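Local coordinates for protein protease LasA (Pseudomonas aeruginosa, PDB 3IT5) that cuts glycine-rich peptides as a secreted zinc endopeptidase, cleaving the pentaglycine cross-links of staphylococcal peptidoglycan and contributing to the breakdown of host elastin, at residues V101-N105 / I106-L110; A137-P141 / Y142-V146. All coordinates share one frame; numbering follows the deposited sequence.

Contact 1: V101-N105 / I106-L110; sequences VYAGN and INTAL
Ala109 N donates to Asn105 O at 2.9 Å, N-H...O angle 166°, and so closes the one-turn helix 106-109, which the chain reaches from strand 98-102 by way of a turn at Gly104. Asn105 occupies the N-cap position. Its CG is tucked between its own backbone N and carbonyl carbon (chi1 64°), which swings the amide back over the helix start. There OD1 takes two donors from one residue: Thr108 N at 2.9 Å, 36° out of the amide plane, and Thr108 OG1, also 2.9 Å from OD1 but in that plane on a lone pair. Two bonds to one oxygen fix the rotation of the amide and of the threonine hydroxyl together. Asn107 CB lies 3.5 Å from the same OD1. Deeper in, the methyl of Ala103 meets that of Ala109, CB to CB 3.8 Å, where the helix end packs against the residues that led into it. Strand 75-83 flanks this turn: Asp83 touches Ala103 and Thr108, while His81 ND1 is hydrogen-bonded to Ala109 O, so the end of helix 106-109 lies next to His81, a probable catalytic residue, on a strand of the M23 peptidase sheet.

Contact 2: A137-P141 / Y142-V146; sequences ASFGP and YRINV
Pro141 lies flat against the aromatic ring of the residue that follows it: its CG stands 4.3 Å from the Tyr142 ring centroid, only 8° off the ring normal, a CH-pi contact over the centre of one face. The tyrosine CG sits anti to its carbonyl carbon (chi1 -53°), a setting that also brings the ring edge to the preceding strand, where CD2 is 3.3 Å from Phe139 O near the ring plane. One ring therefore meets a proline on its face and a carbonyl oxygen at its edge. Its hydroxyl reaches beyond the hairpin to hydrogen-bond with Tyr176 O, and His169 packs edge-to-face with the ring. On the same face of the sheet, the Phe139 ring receives Ile144 CG2 at its edge, 4.3 Å from CE1. That methyl also lies 4.1 Å from Ala137 CB, so it sits between Ala137 and the edge of the Phe139 ring.

These side chains sit on a beta hairpin with a two-residue loop, a type II' turn from Phe139 to Tyr142, with Gly140 at positive phi (64°) and Pro141 at the two central positions. Phe139 and Tyr142 form the hydrogen-bonded pair: Phe139 N donates to Tyr142 O at 2.8 Å, whereas the return bond from Tyr142 N to Phe139 O is longer, 3.3 Å. Ser138 and Arg143 make the next, non-hydrogen-bonded pair, their side chains directed to the other face of the sheet. Ser138 CA approaches Tyr142 O in a CA-H...O contact, and Ile144 N donates to Ala137 O at 3.0 Å. Strand 159-162 continues the sheet beyond 142-145, and Gln163 NE2 hydrogen-bonds to both Ser138 OG and Pro141 O.

In the fold
From the N terminus, contact 1 comes first: strand 98-102 of the large antiparallel sheet runs out into the loop that residues 101-110 close. The chain then returns through strand 121-127, which carries the zinc ligand His122, before contact 2 closes the hairpin of strands 138-139 and 142-145 at the edge of the four-stranded sheet. The two are in series, neither nesting nor crossing, on opposite sides of the chain's centre, centres about 27 Å and nearest atoms about 15 Å apart. Contact 1 ties helix 106-109 to the large sheet next to His81, the probable proton donor or acceptor; contact 2 builds an outer edge of the second sheet, the side chain of Ile144 about 12 Å from the zinc ion.

Contact 1: V101-N105 / I106-L110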
ATOM      1  N   VAL A 101       2.952 -10.666  -6.081  1.00  3.93           N
ATOM      2  CA  VAL A 101       1.565 -10.368  -6.431  1.00  4.23           C
ATOM      3  C   VAL A 101       0.745 -10.336  -5.156  1.00  4.31           C
ATOM      4  O   VAL A 101       1.195 -10.847  -4.124  1.00  4.45           O
ATOM      5  CB  VAL A 101       0.966 -11.428  -7.402  1.00  4.28           C
ATOM      6  CG1 VAL A 101       1.566 -11.294  -8.803  1.00  4.11           C
ATOM      7  CG2 VAL A 101       1.172 -12.848  -6.864  1.00  4.32           C
ATOM      8  N   TYR A 102      -0.439  -9.727  -5.201  1.00  4.39           N
ATOM      9  CA  TYR A 102      -1.383  -9.939  -4.111  1.00  4.35           C
ATOM     10  C   TYR A 102      -2.085 -11.278  -4.317  1.00  4.34           C
ATOM     11  O   TYR A 102      -2.216 -11.748  -5.448  1.00  4.28           O
ATOM     12  CB  TYR A 102      -2.347  -8.760  -3.895  1.00  4.44           C
ATOM     13  CG  TYR A 102      -3.252  -8.370  -5.046  1.00  4.42           C
ATOM     14  CD1 TYR A 102      -4.453  -9.041  -5.278  1.00  4.65           C
ATOM     15  CD2 TYR A 102      -2.937  -7.286  -5.866  1.00  4.34           C
ATOM     16  CE1 TYR A 102      -5.299  -8.667  -6.321  1.00  4.75           C
ATOM     17  CE2 TYR A 102      -3.778  -6.900  -6.910  1.00  4.68           C
ATOM     18  CZ  TYR A 102      -4.953  -7.594  -7.132  1.00  5.02           C
ATOM     19  OH  TYR A 102      -5.782  -7.218  -8.162  1.00  5.07           O
ATOM     20  N   ALA A 103      -2.499 -11.905  -3.220  1.00  4.20           N
ATOM     21  CA  ALA A 103      -2.988 -13.285  -3.262  1.00  4.14           C
ATOM     22  C   ALA A 103      -4.380 -13.421  -3.880  1.00  4.19           C
ATOM     23  O   ALA A 103      -5.277 -12.615  -3.612  1.00  3.97           O
ATOM     24  CB  ALA A 103      -2.946 -13.907  -1.864  1.00  4.11           C
ATOM     25  N   GLY A 104      -4.541 -14.444  -4.718  1.00  4.31           N
ATOM     26  CA  GLY A 104      -5.836 -14.770  -5.330  1.00  4.11           C
ATOM     27  C   GLY A 104      -6.541 -15.931  -4.650  1.00  4.11           C
ATOM     28  O   GLY A 104      -7.567 -16.417  -5.138  1.00  4.15           O
ATOM     29  N   ASN A 105      -5.973 -16.396  -3.541  1.00  3.87           N
ATOM     30  CA  ASN A 105      -6.617 -17.396  -2.699  1.00  4.26           C
ATOM     31  C   ASN A 105      -6.520 -17.023  -1.220  1.00  4.16           C
ATOM     32  O   ASN A 105      -5.457 -16.601  -0.747  1.00  4.42           O
ATOM     33  CB  ASN A 105      -6.062 -18.800  -2.963  1.00  4.13           C
ATOM     34  CG  ASN A 105      -4.602 -18.930  -2.600  1.00  4.90           C
ATOM     35  OD1 ASN A 105      -4.272 -19.326  -1.482  1.00  5.79           O
ATOM     36  ND2 ASN A 105      -3.721 -18.597  -3.528  1.00  4.45           N
ATOM     37  N   ILE A 106      -7.634 -17.171  -0.507  1.00  4.13           N
ATOM     38  CA  ILE A 106      -7.744 -16.760   0.898  1.00  4.00           C
ATOM     39  C   ILE A 106      -6.725 -17.466   1.800  1.00  4.22           C
ATOM     40  O   ILE A 106      -6.329 -16.947   2.843  1.00  4.10           O
ATOM     41  CB  ILE A 106      -9.189 -16.986   1.439  1.00  4.00           C
ATOM     42  CG1 ILE A 106      -9.461 -16.084   2.652  1.00  3.67           C
ATOM     43  CG2 ILE A 106      -9.442 -18.472   1.756  1.00  3.53           C
ATOM     44  CD1 ILE A 106     -10.941 -15.902   2.989  1.00  3.50           C
ATOM     45  N   ASN A 107      -6.310 -18.656   1.377  1.00  4.62           N
ATOM     46  CA  ASN A 107      -5.416 -19.501   2.152  1.00  4.91           C
ATOM     47  C   ASN A 107      -4.055 -18.833   2.301  1.00  4.97           C
ATOM     48  O   ASN A 107      -3.542 -18.676   3.415  1.00  4.75           O
ATOM     49  CB  ASN A 107      -5.294 -20.874   1.477  1.00  5.04           C
ATOM     50  CG  ASN A 107      -6.620 -21.350   0.869  1.00  5.81           C
ATOM     51  OD1 ASN A 107      -7.208 -20.682   0.006  1.00  6.59           O
ATOM     52  ND2 ASN A 107      -7.092 -22.496   1.319  1.00  6.75           N
ATOM     53  N   THR A 108      -3.487 -18.432   1.168  1.00  4.87           N
ATOM     54  CA  THR A 108      -2.235 -17.684   1.154  1.00  4.98           C
ATOM     55  C   THR A 108      -2.467 -16.278   1.700  1.00  4.94           C
ATOM     56  O   THR A 108      -1.686 -15.799   2.522  1.00  4.73           O
ATOM     57  CB  THR A 108      -1.629 -17.633  -0.254  1.00  4.89           C
ATOM     58  OG1 THR A 108      -1.532 -18.968  -0.769  1.00  4.87           O
ATOM     59  CG2 THR A 108      -0.238 -16.999  -0.226  1.00  4.92           C
ATOM     60  N   ALA A 109      -3.560 -15.648   1.266  1.00  4.85           N
ATOM     61  CA  ALA A 109      -3.930 -14.297   1.700  1.00  5.44           C
ATOM     62  C   ALA A 109      -3.882 -14.101   3.215  1.00  5.46           C
ATOM     63  O   ALA A 109      -3.608 -12.999   3.704  1.00  5.72           O
ATOM     64  CB  ALA A 109      -5.311 -13.926   1.160  1.00  5.24           C
ATOM     65  N   LEU A 110      -4.145 -15.174   3.952  1.00  5.58           N
ATOM     66  CA  LEU A 110      -4.174 -15.100   5.403  1.00  5.99           C
ATOM     67  C   LEU A 110      -3.204 -16.101   6.031  1.00  6.16           C
ATOM     68  O   LEU A 110      -3.552 -16.793   6.981  1.00  6.28           O
ATOM     69  CB  LEU A 110      -5.611 -15.304   5.921  1.00  5.70           C
ATOM     70  CG  LEU A 110      -6.697 -14.366   5.374  1.00  5.49           C
ATOM     71  CD1 LEU A 110      -8.068 -14.879   5.732  1.00  5.25           C
ATOM     72  CD2 LEU A 110      -6.524 -12.918   5.856  1.00  5.67           C
TER

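Contact 2: A137-P141 / Y142-V146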
ATOM      1  N   ALA A 137       0.821  12.177   4.185  1.00  8.39           N
ATOM      2  CA  ALA A 137       1.874  11.463   3.454  1.00  8.48           C
ATOM      3  C   ALA A 137       1.701  11.549   1.933  1.00  8.50           C
ATOM      4  O   ALA A 137       0.581  11.477   1.424  1.00  8.46           O
ATOM      5  CB  ALA A 137       1.943  10.011   3.900  1.00  8.38           C
ATOM      6  N   SER A 138       2.815  11.709   1.218  1.00  8.56           N
ATOM      7  CA  SER A 138       2.796  11.724  -0.249  1.00  8.49           C
ATOM      8  C   SER A 138       3.185  10.379  -0.867  1.00  8.28           C
ATOM      9  O   SER A 138       4.132   9.725  -0.427  1.00  8.05           O
ATOM     10  CB  SER A 138       3.697  12.826  -0.816  1.00  8.34           C
ATOM     11  OG  SER A 138       3.127  14.111  -0.635  1.00  9.77           O
ATOM     12  N   PHE A 139       2.428   9.982  -1.882  1.00  7.93           N
ATOM     13  CA  PHE A 139       2.736   8.830  -2.709  1.00  8.04           C
ATOM     14  C   PHE A 139       2.638   9.326  -4.136  1.00  8.34           C
ATOM     15  O   PHE A 139       1.536   9.524  -4.657  1.00  8.32           O
ATOM     16  CB  PHE A 139       1.743   7.698  -2.448  1.00  7.86           C
ATOM     17  CG  PHE A 139       1.826   7.137  -1.058  1.00  7.46           C
ATOM     18  CD1 PHE A 139       0.962   7.585  -0.063  1.00  6.99           C
ATOM     19  CD2 PHE A 139       2.780   6.176  -0.737  1.00  7.17           C
ATOM     20  CE1 PHE A 139       1.039   7.078   1.231  1.00  6.53           C
ATOM     21  CE2 PHE A 139       2.869   5.661   0.554  1.00  6.83           C
ATOM     22  CZ  PHE A 139       1.994   6.116   1.542  1.00  6.91           C
ATOM     23  N   GLY A 140       3.797   9.567  -4.747  1.00  8.25           N
ATOM     24  CA  GLY A 140       3.861  10.329  -5.994  1.00  8.43           C
ATOM     25  C   GLY A 140       3.389  11.749  -5.725  1.00  8.54           C
ATOM     26  O   GLY A 140       3.741  12.329  -4.693  1.00  8.24           O
ATOM     27  N   PRO A 141       2.568  12.313  -6.636  1.00  8.58           N
ATOM     28  CA  PRO A 141       2.025  13.658  -6.443  1.00  8.60           C
ATOM     29  C   PRO A 141       0.919  13.717  -5.380  1.00  8.64           C
ATOM     30  O   PRO A 141       0.597  14.805  -4.894  1.00  8.57           O
ATOM     31  CB  PRO A 141       1.453  14.002  -7.824  1.00  8.70           C
ATOM     32  CG  PRO A 141       1.072  12.674  -8.405  1.00  8.66           C
ATOM     33  CD  PRO A 141       2.127  11.715  -7.912  1.00  8.57           C
ATOM     34  N   TYR A 142       0.353  12.558  -5.030  1.00  8.45           N
ATOM     35  CA  TYR A 142      -0.801  12.485  -4.124  1.00  8.50           C
ATOM     36  C   TYR A 142      -0.440  12.675  -2.654  1.00  8.88           C
ATOM     37  O   TYR A 142       0.459  12.004  -2.131  1.00  8.78           O
ATOM     38  CB  TYR A 142      -1.542  11.150  -4.272  1.00  8.15           C
ATOM     39  CG  TYR A 142      -1.941  10.789  -5.684  1.00  7.45           C
ATOM     40  CD1 TYR A 142      -2.931  11.506  -6.358  1.00  6.72           C
ATOM     41  CD2 TYR A 142      -1.340   9.718  -6.339  1.00  6.80           C
ATOM     42  CE1 TYR A 142      -3.297  11.170  -7.662  1.00  6.49           C
ATOM     43  CE2 TYR A 142      -1.698   9.377  -7.638  1.00  6.34           C
ATOM     44  CZ  TYR A 142      -2.676  10.107  -8.292  1.00  5.98           C
ATOM     45  OH  TYR A 142      -3.040   9.768  -9.571  1.00  5.85           O
ATOM     46  N   ARG A 143      -1.152  13.592  -2.003  1.00  8.96           N
ATOM     47  CA  ARG A 143      -1.136  13.717  -0.553  1.00  9.43           C
ATOM     48  C   ARG A 143      -2.426  13.106  -0.025  1.00  9.33           C
ATOM     49  O   ARG A 143      -3.519  13.456  -0.473  1.00  9.27           O
ATOM     50  CB  ARG A 143      -1.036  15.185  -0.124  1.00  9.54           C
ATOM     51  CG  ARG A 143      -1.092  15.398   1.389  1.00 10.58           C
ATOM     52  CD  ARG A 143      -1.203  16.873   1.751  1.00 12.31           C
ATOM     53  NE  ARG A 143       0.067  17.574   1.573  1.00 14.86           N
ATOM     54  CZ  ARG A 143       0.313  18.817   1.986  1.00 16.00           C
ATOM     55  NH1 ARG A 143      -0.623  19.521   2.615  1.00 16.33           N
ATOM     56  NH2 ARG A 143       1.507  19.355   1.773  1.00 16.23           N
ATOM     57  N   ILE A 144      -2.295  12.188   0.924  1.00  9.27           N
ATOM     58  CA  ILE A 144      -3.454  11.488   1.472  1.00  9.27           C
ATOM     59  C   ILE A 144      -4.027  12.204   2.702  1.00  9.16           C
ATOM     60  O   ILE A 144      -3.287  12.663   3.581  1.00  9.21           O
ATOM     61  CB  ILE A 144      -3.139   9.984   1.743  1.00  9.36           C
ATOM     62  CG1 ILE A 144      -4.353   9.242   2.316  1.00  9.92           C
ATOM     63  CG2 ILE A 144      -1.924   9.825   2.644  1.00  9.95           C
ATOM     64  CD1 ILE A 144      -4.251   7.721   2.203  1.00 10.88           C
ATOM     65  N   ASN A 145      -5.349  12.336   2.720  1.00  8.88           N
ATOM     66  CA  ASN A 145      -6.062  12.765   3.910  1.00  8.93           C
ATOM     67  C   ASN A 145      -6.823  11.574   4.472  1.00  9.07           C
ATOM     68  O   ASN A 145      -7.545  10.879   3.748  1.00  8.61           O
ATOM     69  CB  ASN A 145      -7.017  13.916   3.602  1.00  8.89           C
ATOM     70  CG  ASN A 145      -7.473  14.656   4.852  1.00  9.44           C
ATOM     71  OD1 ASN A 145      -6.705  15.407   5.461  1.00  9.46           O
ATOM     72  ND2 ASN A 145      -8.736  14.466   5.225  1.00  8.81           N
ATOM     73  N   VAL A 146      -6.634  11.352   5.766  1.00  9.09           N
ATOM     74  CA  VAL A 146      -7.206  10.231   6.495  1.00  9.52           C
ATOM     75  C   VAL A 146      -8.642  10.534   6.964  1.00  9.76           C
ATOM     76  O   VAL A 146      -8.913  11.609   7.508  1.00  9.75           O
ATOM     77  CB  VAL A 146      -6.250   9.863   7.674  1.00  9.44           C
ATOM     78  CG1 VAL A 146      -6.983   9.569   8.964  1.00  9.53           C
ATOM     79  CG2 VAL A 146      -5.292   8.737   7.267  1.00  9.12           C
TER